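PDB 3VSN: Non-sulfated chondroitin lyase E66 from Autographa californica nucleopolyhedrovirus, which cleaves non-sulfated chondroitin as a lyase and, as a component of the polyhedra envelope, is essential for oral infectivity of the virus. Local coordinates for residues 142-145 / 146-150; 166-169 / 170-174; 199-202 / 203-207. All blocks are in the same frame, centred on the assembly; numbering follows the deposited sequence.

Contact 1 of 3, residues 142-145 / 146-150; sequences ITMP and EVFMN
Met144 and Phe148 sit one helical turn apart, with their side chains side by side and pointing the same way. Met144 CG meets Phe148 CE2 at 3.9 Å. With chi1 at -169°, Met144 CG is swung to the side of the carbonyl carbon, which carries it towards the next turn and Phe148. The phenyl ring turns its edge to the preceding turn. Met144 O lies near the ring plane, 3.3 Å from Phe148 CD2. Met144 O also accepts Phe148 N, at 3.2 Å and 163°. The main acceptor of Val147 N is Thr143 O, at 3.2 Å, with the N in the plane of that carbonyl. The bond from Val147 N to Met144 O is weak. Val147 CG2 leans over Thr143 O, at 3.6 Å.

Glu146 runs back along the helix on another side. Glu146 CB rests 3.3 Å from Thr143 O. With CG beside the backbone N (chi1 -70°) and the chain extended, Glu146 CD comes to 3.6 Å from Ile142 O. This carboxylate is buried, yet both oxygens are satisfied: OE2 by a salt bridge to Arg194, OE1 by one to Lys49. Pro145 has no N-H to give to the turn before it, and the helix is kinked there. Its carbonyl still accepts from Met149 N.

The contact is a buried part of helix 138-154 in the alpha/alpha toroid. Ile142 lies beside Asn191, an active-site residue of helix 189-205, which also packs on Pro145 and Met149. Helix 75-93 meets Thr143, Met144 and Val147. Helix 161-175 receives Phe148, and helix 29-48 borders Met149 and Asn150.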
loop_
_atom_site.group_PDB
_atom_site.type_symbol
_atom_site.label_atom_id
_atom_site.label_comp_id
_atom_site.label_asym_id
_atom_site.label_seq_id
_atom_site.Cartn_x
_atom_site.Cartn_y
_atom_site.Cartn_z
ATOM N N ILE A 142 12.883 -18.008 12.627
ATOM C CA ILE A 142 11.857 -17.678 11.636
ATOM C C ILE A 142 11.991 -18.534 10.379
ATOM O O ILE A 142 11.099 -19.322 10.067
ATOM C CB ILE A 142 11.863 -16.165 11.284
ATOM C CG1 ILE A 142 11.681 -15.302 12.546
ATOM C CG2 ILE A 142 10.805 -15.829 10.233
ATOM C CD1 ILE A 142 10.433 -15.599 13.362
ATOM N N THR A 143 13.112 -18.391 9.678
ATOM C CA THR A 143 13.285 -19.016 8.368
ATOM C C THR A 143 13.561 -20.521 8.436
ATOM O O THR A 143 12.991 -21.295 7.665
ATOM C CB THR A 143 14.387 -18.312 7.555
ATOM O OG1 THR A 143 14.286 -16.895 7.750
ATOM C CG2 THR A 143 14.238 -18.617 6.071
ATOM N N MET A 144 14.422 -20.934 9.359
ATOM C CA MET A 144 14.813 -22.345 9.452
ATOM C C MET A 144 13.652 -23.322 9.712
ATOM O O MET A 144 13.567 -24.345 9.038
ATOM C CB MET A 144 15.936 -22.543 10.473
ATOM C CG MET A 144 16.565 -23.929 10.435
ATOM S SD MET A 144 17.750 -24.153 11.772
ATOM C CE MET A 144 16.655 -24.297 13.187
ATOM N N PRO A 145 12.754 -23.018 10.677
ATOM C CA PRO A 145 11.624 -23.934 10.865
ATOM C C PRO A 145 10.753 -24.093 9.613
ATOM O O PRO A 145 10.193 -25.166 9.388
ATOM C CB PRO A 145 10.839 -23.285 12.006
ATOM C CG PRO A 145 11.881 -22.553 12.783
ATOM C CD PRO A 145 12.774 -21.974 11.719
ATOM N N GLU A 146 10.666 -23.037 8.803
ATOM C CA GLU A 146 9.975 -23.101 7.511
ATOM C C GLU A 146 10.664 -24.054 6.530
ATOM O O GLU A 146 9.994 -24.694 5.716
ATOM C CB GLU A 146 9.812 -21.699 6.905
ATOM C CG GLU A 146 8.805 -20.836 7.659
ATOM C CD GLU A 146 8.813 -19.366 7.256
ATOM O OE1 GLU A 146 9.752 -18.908 6.566
ATOM O OE2 GLU A 146 7.865 -18.654 7.648
ATOM N N VAL A 147 11.991 -24.156 6.617
ATOM C CA VAL A 147 12.757 -25.105 5.796
ATOM C C VAL A 147 12.362 -26.545 6.132
ATOM O O VAL A 147 12.052 -27.333 5.236
ATOM C CB VAL A 147 14.283 -24.919 5.961
ATOM C CG1 VAL A 147 15.051 -25.990 5.200
ATOM C CG2 VAL A 147 14.704 -23.539 5.483
ATOM N N PHE A 148 12.362 -26.868 7.426
ATOM C CA PHE A 148 11.944 -28.186 7.904
ATOM C C PHE A 148 10.557 -28.540 7.379
ATOM O O PHE A 148 10.349 -29.631 6.840
ATOM C CB PHE A 148 11.954 -28.237 9.435
ATOM C CG PHE A 148 13.319 -28.457 10.031
ATOM C CD1 PHE A 148 13.758 -29.744 10.339
ATOM C CD2 PHE A 148 14.162 -27.382 10.298
ATOM C CE1 PHE A 148 15.011 -29.953 10.892
ATOM C CE2 PHE A 148 15.419 -27.586 10.852
ATOM C CZ PHE A 148 15.843 -28.875 11.152
ATOM N N MET A 149 9.623 -27.600 7.521
ATOM C CA MET A 149 8.246 -27.809 7.098
ATOM C C MET A 149 8.120 -28.026 5.586
ATOM O O MET A 149 7.497 -28.994 5.150
ATOM C CB MET A 149 7.366 -26.641 7.555
ATOM C CG MET A 149 5.900 -26.806 7.196
ATOM S SD MET A 149 4.907 -25.445 7.819
ATOM C CE MET A 149 3.273 -26.007 7.370
ATOM N N ASN A 150 8.718 -27.132 4.797
ATOM C CA ASN A 150 8.640 -27.218 3.336
ATOM C C ASN A 150 9.250 -28.507 2.777
ATOM O O ASN A 150 8.637 -29.168 1.936
ATOM C CB ASN A 150 9.272 -25.990 2.672
ATOM C CG ASN A 150 8.359 -24.775 2.696
ATOM O OD1 ASN A 150 8.271 -24.064 3.699
ATOM N ND2 ASN A 150 7.677 -24.528 1.584
#

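Contact 2 of 3, residues 166-169 / 170-174; sequences SLTR and YWLGL
Leu167 and Trp171 make the first of two apolar pairs, each one turn apart on the helix. Their side chains run side by side and point the same way. Leu167 CD2 touches the pyrrole end of the indole, 4.0 Å from Trp171 NE1 and 4.1 Å from Trp171 CD1. In the second pair Thr168 CG2 meets Leu172 CD1 at 3.7 Å. The threonine methyl is anti to its own N, while OG1 is beside that N (chi1 -63°) and bonds back to Ala164 O.

Within 170-174, the neighbouring Tyr170 and Trp171 also touch. Tyr170 CD1 lies 3.7 Å above one face of the Trp171 ring system, towards its rim. Trp171 CD1 in turn lies in the plane of the tyrosine ring, at its edge. Leu167 O lies at the edge of the indole, near its plane.

The backbone bonds are the regular ones of an alpha helix. Trp171 N to Leu167 O is short, at 2.8 Å, and fairly straight. Gly173 N to Arg169 O is longer, at 3.2 Å, and the donor stands above the carbonyl plane. Among polar side chains, Arg169 bends at chi3, and Arg169 NH1 makes a weak bond of 3.2 Å to Ser166 OG. Its firmer partner is Leu205 O, reached by NH2.

The contact is partly buried. Leu172, Thr168 and Trp171 face Phe148 of helix 138-154. Leu167 and Trp171 lie on Cys117 of helix 103-119. Tyr170 OH bonds to Asp122 in a loop. Arg169 joins this helix of the alpha/alpha toroid to the C-terminal end of helix 189-205, through Leu205 and Arg206.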
loop_
_atom_site.group_PDB
_atom_site.type_symbol
_atom_site.label_atom_id
_atom_site.label_comp_id
_atom_site.label_asym_id
_atom_site.label_seq_id
_atom_site.Cartn_x
_atom_site.Cartn_y
_atom_site.Cartn_z
ATOM N N SER A 166 10.996 -37.061 11.107
ATOM C CA SER A 166 11.689 -37.339 12.370
ATOM C C SER A 166 12.662 -36.224 12.749
ATOM O O SER A 166 12.748 -35.834 13.917
ATOM C CB SER A 166 12.409 -38.689 12.309
ATOM O OG SER A 166 11.468 -39.740 12.162
ATOM N N LEU A 167 13.390 -35.715 11.759
ATOM C CA LEU A 167 14.279 -34.575 11.969
ATOM C C LEU A 167 13.486 -33.336 12.381
ATOM O O LEU A 167 13.906 -32.604 13.273
ATOM C CB LEU A 167 15.116 -34.291 10.718
ATOM C CG LEU A 167 16.197 -35.311 10.339
ATOM C CD1 LEU A 167 16.846 -34.931 9.016
ATOM C CD2 LEU A 167 17.243 -35.458 11.437
ATOM N N THR A 168 12.337 -33.120 11.740
ATOM C CA THR A 168 11.444 -32.011 12.093
ATOM C C THR A 168 10.943 -32.131 13.540
ATOM O O THR A 168 11.067 -31.184 14.317
ATOM C CB THR A 168 10.269 -31.891 11.094
ATOM O OG1 THR A 168 10.789 -31.589 9.794
ATOM C CG2 THR A 168 9.299 -30.782 11.509
ATOM N N ARG A 169 10.405 -33.296 13.896
ATOM C CA ARG A 169 9.924 -33.547 15.261
ATOM C C ARG A 169 11.016 -33.289 16.296
ATOM O O ARG A 169 10.774 -32.626 17.305
ATOM C CB ARG A 169 9.381 -34.975 15.406
ATOM C CG ARG A 169 8.000 -35.186 14.802
ATOM C CD ARG A 169 7.435 -36.555 15.155
ATOM N NE ARG A 169 8.128 -37.622 14.438
ATOM C CZ ARG A 169 7.695 -38.186 13.312
ATOM N NH1 ARG A 169 8.413 -39.138 12.745
ATOM N NH2 ARG A 169 6.546 -37.809 12.753
ATOM N N TYR A 170 12.220 -33.795 16.041
ATOM C CA TYR A 170 13.303 -33.619 16.998
ATOM C C TYR A 170 13.843 -32.190 17.063
ATOM O O TYR A 170 13.902 -31.600 18.137
ATOM C CB TYR A 170 14.458 -34.597 16.764
ATOM C CG TYR A 170 15.503 -34.471 17.852
ATOM C CD1 TYR A 170 16.630 -33.665 17.679
ATOM C CD2 TYR A 170 15.338 -35.122 19.074
ATOM C CE1 TYR A 170 17.575 -33.531 18.684
ATOM C CE2 TYR A 170 16.276 -34.993 20.085
ATOM C CZ TYR A 170 17.387 -34.201 19.886
ATOM O OH TYR A 170 18.313 -34.076 20.892
ATOM N N TRP A 171 14.253 -31.648 15.921
ATOM C CA TRP A 171 14.953 -30.366 15.908
ATOM C C TRP A 171 14.075 -29.176 16.185
ATOM O O TRP A 171 14.520 -28.210 16.814
ATOM C CB TRP A 171 15.780 -30.199 14.638
ATOM C CG TRP A 171 16.987 -31.102 14.666
ATOM C CD1 TRP A 171 17.174 -32.301 13.980
ATOM C CD2 TRP A 171 18.202 -30.931 15.476
ATOM N NE1 TRP A 171 18.392 -32.856 14.285
ATOM C CE2 TRP A 171 19.060 -32.085 15.176
ATOM C CE3 TRP A 171 18.650 -29.968 16.381
ATOM C CZ2 TRP A 171 20.307 -32.246 15.767
ATOM C CZ3 TRP A 171 19.910 -30.142 16.968
ATOM C CH2 TRP A 171 20.718 -31.254 16.667
ATOM N N LEU A 172 12.820 -29.240 15.751
ATOM C CA LEU A 172 11.874 -28.178 16.083
ATOM C C LEU A 172 11.415 -28.324 17.530
ATOM O O LEU A 172 11.108 -27.332 18.182
ATOM C CB LEU A 172 10.694 -28.124 15.105
ATOM C CG LEU A 172 11.027 -27.787 13.642
ATOM C CD1 LEU A 172 9.769 -27.370 12.894
ATOM C CD2 LEU A 172 12.087 -26.695 13.526
ATOM N N GLY A 173 11.396 -29.560 18.030
ATOM C CA GLY A 173 11.159 -29.813 19.452
ATOM C C GLY A 173 12.145 -29.051 20.318
ATOM O O GLY A 173 11.790 -28.551 21.386
ATOM N N LEU A 174 13.383 -28.948 19.840
ATOM C CA LEU A 174 14.421 -28.194 20.532
ATOM C C LEU A 174 14.363 -26.691 20.250
ATOM O O LEU A 174 14.390 -25.888 21.182
ATOM C CB LEU A 174 15.812 -28.731 20.182
ATOM C CG LEU A 174 16.247 -30.101 20.717
ATOM C CD1 LEU A 174 17.652 -30.402 20.225
ATOM C CD2 LEU A 174 16.193 -30.172 22.238
#

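Contact 3 of 3, residues 199-202 / 203-207; sequences YTYS and QMLRG. Unlike the reference sequence in segment 203-207: Met204 (reference Ile).
The Tyr199 ring carries the side chain of Gln203 over one face. Gln203 CG is 4.0 Å from the Tyr199 ring centroid, a CH-pi contact. A bend at chi2 (-72°) then lays the amide alongside the phenol, its plane 24° from that of the ring. The Tyr201 ring has Leu205 on one face. Leu205 CG sits 4.0 Å from the Tyr201 centroid, offset towards the rim. Both leucine methyls lie over that same face, towards the hydroxyl end: Leu205 CD1 3.6 Å from Tyr201 CE2 and Leu205 CD2 3.5 Å from Tyr201 OH. That hydroxyl is hydrogen-bonded to Glu35. The Arg206 guanidinium has Ser202 O over one face.

The polar centre is Ser202. Ser202 OG is held between the backbone N and the carbonyl carbon (chi1 73°), where it donates to Tyr199 O at 2.6 Å. Tyr199 O also accepts Gln203 N. Arg206 NH1 gives a bond of 3.0 Å to Ser202 OG, which lies out of the guanidinium plane. Arg206 NH1 also reaches Gln203 OE1 at 2.8 Å, on a lone pair in the amide plane. A water donates to Ser202 OG and accepts from Arg206 NH2, closing a ring of bonds.

Gly207 leaves helical phi/psi with positive phi and closes a Schellman motif, with Gly207 N bonded to Met204 O. Met204 differs from the reference sequence, which has isoleucine. Helix 189-205 of the alpha/alpha toroid also carries the catalytic Asn191, about 12 Å from Tyr199 between side chains.

Tyr199 OH and Gln203 NE2 bond to the two oxygens of Glu216. Gln203 NE2 on Glu216 and OE1 on Arg206 NH1 together set how the amide is turned. Arg206 NH2 is bonded to Arg169 O as well. The cationic group lies close to carbonyls of the last turn, which would probably be favourable at a helix C-terminus.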
loop_
_atom_site.group_PDB
_atom_site.type_symbol
_atom_site.label_atom_id
_atom_site.label_comp_id
_atom_site.label_asym_id
_atom_site.label_seq_id
_atom_site.Cartn_x
_atom_site.Cartn_y
_atom_site.Cartn_z
ATOM N N TYR A 199 5.394 -24.658 13.740
ATOM C CA TYR A 199 5.170 -25.258 15.059
ATOM C C TYR A 199 3.930 -26.152 15.066
ATOM O O TYR A 199 3.997 -27.298 15.522
ATOM C CB TYR A 199 5.080 -24.227 16.191
ATOM C CG TYR A 199 4.696 -24.882 17.507
ATOM C CD1 TYR A 199 5.644 -25.570 18.266
ATOM C CD2 TYR A 199 3.377 -24.856 17.965
ATOM C CE1 TYR A 199 5.294 -26.194 19.454
ATOM C CE2 TYR A 199 3.019 -25.472 19.155
ATOM C CZ TYR A 199 3.983 -26.136 19.894
ATOM O OH TYR A 199 3.637 -26.751 21.072
ATOM N N THR A 200 2.807 -25.625 14.577
ATOM C CA THR A 200 1.567 -26.399 14.503
ATOM C C THR A 200 1.771 -27.695 13.716
ATOM O O THR A 200 1.327 -28.764 14.149
ATOM C CB THR A 200 0.414 -25.577 13.891
ATOM O OG1 THR A 200 0.132 -24.459 14.736
ATOM C CG2 THR A 200 -0.851 -26.417 13.758
ATOM N N TYR A 201 2.450 -27.595 12.574
ATOM C CA TYR A 201 2.771 -28.772 11.777
ATOM C C TYR A 201 3.630 -29.783 12.550
ATOM O O TYR A 201 3.378 -30.988 12.480
ATOM C CB TYR A 201 3.433 -28.391 10.447
ATOM C CG TYR A 201 3.793 -29.594 9.595
ATOM C CD1 TYR A 201 2.807 -30.473 9.140
ATOM C CD2 TYR A 201 5.119 -29.861 9.260
ATOM C CE1 TYR A 201 3.136 -31.580 8.370
ATOM C CE2 TYR A 201 5.456 -30.962 8.491
ATOM C CZ TYR A 201 4.468 -31.818 8.055
ATOM O OH TYR A 201 4.816 -32.903 7.288
ATOM N N SER A 202 4.622 -29.296 13.296
ATOM C CA SER A 202 5.471 -30.185 14.099
ATOM C C SER A 202 4.657 -30.952 15.144
ATOM O O SER A 202 4.917 -32.130 15.393
ATOM C CB SER A 202 6.644 -29.435 14.746
ATOM O OG SER A 202 6.225 -28.611 15.822
ATOM N N GLN A 203 3.665 -30.285 15.734
ATOM C CA GLN A 203 2.757 -30.933 16.685
ATOM C C GLN A 203 1.847 -31.969 16.021
ATOM O O GLN A 203 1.546 -33.012 16.613
ATOM C CB GLN A 203 1.934 -29.896 17.451
ATOM C CG GLN A 203 2.704 -29.152 18.531
ATOM C CD GLN A 203 3.015 -30.016 19.743
ATOM O OE1 GLN A 203 3.986 -30.775 19.751
ATOM N NE2 GLN A 203 2.197 -29.890 20.781
ATOM N N MET A 204 1.419 -31.690 14.792
ATOM C CA MET A 204 0.628 -32.648 14.022
ATOM C C MET A 204 1.447 -33.901 13.704
ATOM O O MET A 204 0.926 -35.019 13.755
ATOM C CB MET A 204 0.105 -32.011 12.736
ATOM C CG MET A 204 -0.887 -30.882 12.966
ATOM S SD MET A 204 -1.339 -30.070 11.424
ATOM C CE MET A 204 -2.521 -31.244 10.770
ATOM N N LEU A 205 2.730 -33.706 13.392
ATOM C CA LEU A 205 3.654 -34.822 13.161
ATOM C C LEU A 205 3.838 -35.697 14.406
ATOM O O LEU A 205 4.064 -36.903 14.290
ATOM C CB LEU A 205 5.015 -34.316 12.677
ATOM C CG LEU A 205 5.127 -33.790 11.243
ATOM C CD1 LEU A 205 6.512 -33.198 11.046
ATOM C CD2 LEU A 205 4.859 -34.882 10.210
ATOM N N ARG A 206 3.740 -35.076 15.582
ATOM C CA ARG A 206 3.823 -35.784 16.863
ATOM C C ARG A 206 2.512 -36.489 17.226
ATOM O O ARG A 206 2.445 -37.212 18.220
ATOM C CB ARG A 206 4.243 -34.827 17.987
ATOM C CG ARG A 206 5.650 -34.273 17.833
ATOM C CD ARG A 206 6.050 -33.357 18.978
ATOM N NE ARG A 206 7.272 -32.638 18.633
ATOM C CZ ARG A 206 7.308 -31.399 18.147
ATOM N NH1 ARG A 206 6.190 -30.706 17.979
ATOM N NH2 ARG A 206 8.473 -30.847 17.841
ATOM N N GLY A 207 1.471 -36.265 16.429
ATOM C CA GLY A 207 0.197 -36.956 16.618
ATOM C C GLY A 207 -0.894 -36.196 17.350
ATOM O O GLY A 207 -1.981 -36.736 17.565
HETATM O O HOH W 1 8.159 -28.139 17.874
#

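Overall arrangement
Each of the three contacts lies within one helix or at its end, so none closes a long loop. Along the chain they come in series, without nesting or crossing. Contact 1 is on helix 138-154, and contact 2 is on 161-175, the next helix. Contact 3 follows at the end of helix 189-205. Their centres are 10 to 13 Å apart, all in the helical domain. Contacts 1 and 2 meet where Phe148 packs on Thr168 and Trp171, and Pro145 on Leu172. Contacts 2 and 3 are tied by two probable hydrogen bonds between Arg169 and residues 205-206. Contacts 1 and 3 meet where Met149 packs on Tyr201. Together they join three helices of the toroid.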